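Local coordinates for chromosome segregation protein smc (Pyrococcus furiosus, PDB 3KTA), which is probably required for chromosome condensation and partitioning, this chain being the C-terminal part of its ABC-type ATPase head, at residues N103-R106 / V107-I111. Numbering follows the deposited sequence.
Sequences NVKR and VADLI
Lys105 and Asp109, one helical turn apart, form an i to i+4 salt bridge. Lys105 NZ donates to Asp109 OD1 at 2.9 Å, on the lone pair that faces the other oxygen, and reaches OD2 only weakly, at 3.2 Å, so the grip is lopsided, with OD1 the main acceptor. Lys105 CG stands anti to the backbone N (chi1 -177°); the chain then bends at chi2 and again at chi4, which brings NZ round to the two carboxylate oxygens. With Asp109 replaced by an alanine, the ammonium of Lys105 would probably lose its carboxylate mate and be freer to turn.

Four i to i+4 backbone hydrogen bonds tie the turn together: Val107 N to Asn103 O, Ala108 N to Val104 O (2.8 Å), Asp109 N to Lys105 O and Leu110 N to Arg106 O. On another side of the helix, Arg106 NH2 meets Asn103 OD1 at 2.9 Å from above the amide plane, while its NE binds Leu27 O.

Val107 CG2 lies against the backbone oxygen Asn103 O (3.4 Å). Apolar contacts join Val107 to Leu75 and Leu27, and Val104 and Ala108 to Met129. Such i to i+4 pairing belongs to an ordinary alpha helix, here helix 101-114 of the beta-alpha-beta crossover linking strands 89-93 and 119-123, within the P-loop NTPase fold of the head.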
ATOM      1  N   ASN B 103      -3.624 -17.495  -9.212  1.00 15.70           N
ATOM      2  CA  ASN B 103      -2.564 -16.593  -8.797  1.00 13.77           C
ATOM      3  C   ASN B 103      -2.963 -15.640  -7.676  1.00 13.58           C
ATOM      4  O   ASN B 103      -2.168 -15.383  -6.758  1.00 13.84           O
ATOM      5  CB  ASN B 103      -2.044 -15.826 -10.008  1.00 14.70           C
ATOM      6  CG  ASN B 103      -1.130 -16.675 -10.866  1.00 18.09           C
ATOM      7  OD1 ASN B 103      -0.106 -17.158 -10.394  1.00 19.67           O
ATOM      8  ND2 ASN B 103      -1.505 -16.874 -12.127  1.00 24.26           N
ATOM      9  N   VAL B 104      -4.173 -15.104  -7.749  1.00 13.90           N
ATOM     10  CA  VAL B 104      -4.661 -14.262  -6.649  1.00 14.08           C
ATOM     11  C   VAL B 104      -4.667 -15.032  -5.317  1.00 13.18           C
ATOM     12  O   VAL B 104      -4.260 -14.494  -4.289  1.00 12.47           O
ATOM     13  CB  VAL B 104      -6.062 -13.674  -6.939  1.00 14.90           C
ATOM     14  CG1 VAL B 104      -6.590 -12.922  -5.729  1.00 13.59           C
ATOM     15  CG2 VAL B 104      -6.007 -12.746  -8.155  1.00 16.27           C
ATOM     16  N   LYS B 105      -5.100 -16.295  -5.327  1.00 13.97           N
ATOM     17  CA  LYS B 105      -5.084 -17.080  -4.093  1.00 13.59           C
ATOM     18  C   LYS B 105      -3.679 -17.188  -3.506  1.00 12.05           C
ATOM     19  O   LYS B 105      -3.505 -17.097  -2.286  1.00 14.33           O
ATOM     20  CB  LYS B 105      -5.669 -18.486  -4.320  1.00 15.12           C
ATOM     21  CG  LYS B 105      -5.763 -19.378  -3.065  1.00 17.95           C
ATOM     22  CD  LYS B 105      -6.524 -18.684  -1.938  1.00 18.58           C
ATOM     23  CE  LYS B 105      -6.950 -19.665  -0.830  1.00 20.98           C
ATOM     24  NZ  LYS B 105      -5.856 -20.529  -0.336  1.00 18.59           N
ATOM     25  N   ARG B 106      -2.684 -17.390  -4.365  1.00 13.14           N
ATOM     26  CA  ARG B 106      -1.317 -17.536  -3.876  1.00 13.28           C
ATOM     27  C   ARG B 106      -0.844 -16.215  -3.275  1.00 13.97           C
ATOM     28  O   ARG B 106      -0.156 -16.200  -2.252  1.00 13.47           O
ATOM     29  CB  ARG B 106      -0.372 -18.046  -4.964  1.00 16.11           C
ATOM     30  CG  ARG B 106      -0.652 -19.526  -5.277  1.00 16.68           C
ATOM     31  CD  ARG B 106       0.402 -20.137  -6.176  1.00 18.78           C
ATOM     32  NE  ARG B 106       0.247 -19.710  -7.553  1.00 20.73           N
ATOM     33  CZ  ARG B 106      -0.454 -20.370  -8.470  1.00 19.85           C
ATOM     34  NH1 ARG B 106      -1.085 -21.502  -8.151  1.00 20.89           N
ATOM     35  NH2 ARG B 106      -0.527 -19.891  -9.702  1.00 23.24           N
ATOM     36  N   VAL B 107      -1.241 -15.115  -3.905  1.00 11.89           N
ATOM     37  CA  VAL B 107      -0.915 -13.799  -3.336  1.00 11.65           C
ATOM     38  C   VAL B 107      -1.604 -13.595  -1.980  1.00 12.85           C
ATOM     39  O   VAL B 107      -0.977 -13.133  -1.011  1.00 12.00           O
ATOM     40  CB  VAL B 107      -1.245 -12.667  -4.322  1.00 11.22           C
ATOM     41  CG1 VAL B 107      -1.109 -11.284  -3.654  1.00 11.20           C
ATOM     42  CG2 VAL B 107      -0.320 -12.767  -5.505  1.00 14.34           C
ATOM     43  N   ALA B 108      -2.885 -13.952  -1.903  1.00 11.48           N
ATOM     44  CA  ALA B 108      -3.643 -13.835  -0.670  1.00 11.53           C
ATOM     45  C   ALA B 108      -3.039 -14.687   0.454  1.00 14.50           C
ATOM     46  O   ALA B 108      -2.980 -14.259   1.612  1.00 12.17           O
ATOM     47  CB  ALA B 108      -5.105 -14.220  -0.914  1.00 12.73           C
ATOM     48  N   ASP B 109      -2.572 -15.888   0.115  1.00 14.79           N
ATOM     49  CA  ASP B 109      -1.916 -16.737   1.104  1.00 13.55           C
ATOM     50  C   ASP B 109      -0.625 -16.091   1.621  1.00 14.75           C
ATOM     51  O   ASP B 109      -0.315 -16.185   2.804  1.00 14.77           O
ATOM     52  CB  ASP B 109      -1.589 -18.112   0.522  1.00 15.65           C
ATOM     53  CG  ASP B 109      -2.818 -18.984   0.333  1.00 18.95           C
ATOM     54  OD1 ASP B 109      -3.930 -18.583   0.735  1.00 21.30           O
ATOM     55  OD2 ASP B 109      -2.649 -20.086  -0.226  0.95 21.85           O
ATOM     56  N   LEU B 110       0.115 -15.442   0.727  1.00 12.97           N
ATOM     57  CA  LEU B 110       1.357 -14.763   1.107  1.00 14.20           C
ATOM     58  C   LEU B 110       1.042 -13.547   1.994  1.00 15.45           C
ATOM     59  O   LEU B 110       1.756 -13.264   2.958  1.00 13.45           O
ATOM     60  CB  LEU B 110       2.113 -14.334  -0.154  1.00 16.21           C
ATOM     61  CG  LEU B 110       3.406 -13.532  -0.008  1.00 18.62           C
ATOM     62  CD1 LEU B 110       4.402 -14.276   0.854  1.00 21.36           C
ATOM     63  CD2 LEU B 110       3.959 -13.268  -1.403  1.00 19.19           C
ATOM     64  N   ILE B 111      -0.027 -12.823   1.675  1.00 13.37           N
ATOM     65  CA  ILE B 111      -0.482 -11.735   2.545  1.00 11.94           C
ATOM     66  C   ILE B 111      -0.848 -12.244   3.941  1.00 14.23           C
ATOM     67  O   ILE B 111      -0.399 -11.681   4.942  1.00 15.28           O
ATOM     68  CB  ILE B 111      -1.656 -10.936   1.922  1.00 11.64           C
ATOM     69  CG1 ILE B 111      -1.153 -10.047   0.780  1.00 14.23           C
ATOM     70  CG2 ILE B 111      -2.369 -10.082   2.986  1.00 13.91           C
ATOM     71  CD1 ILE B 111      -2.260  -9.608  -0.210  1.00 14.21           C
TER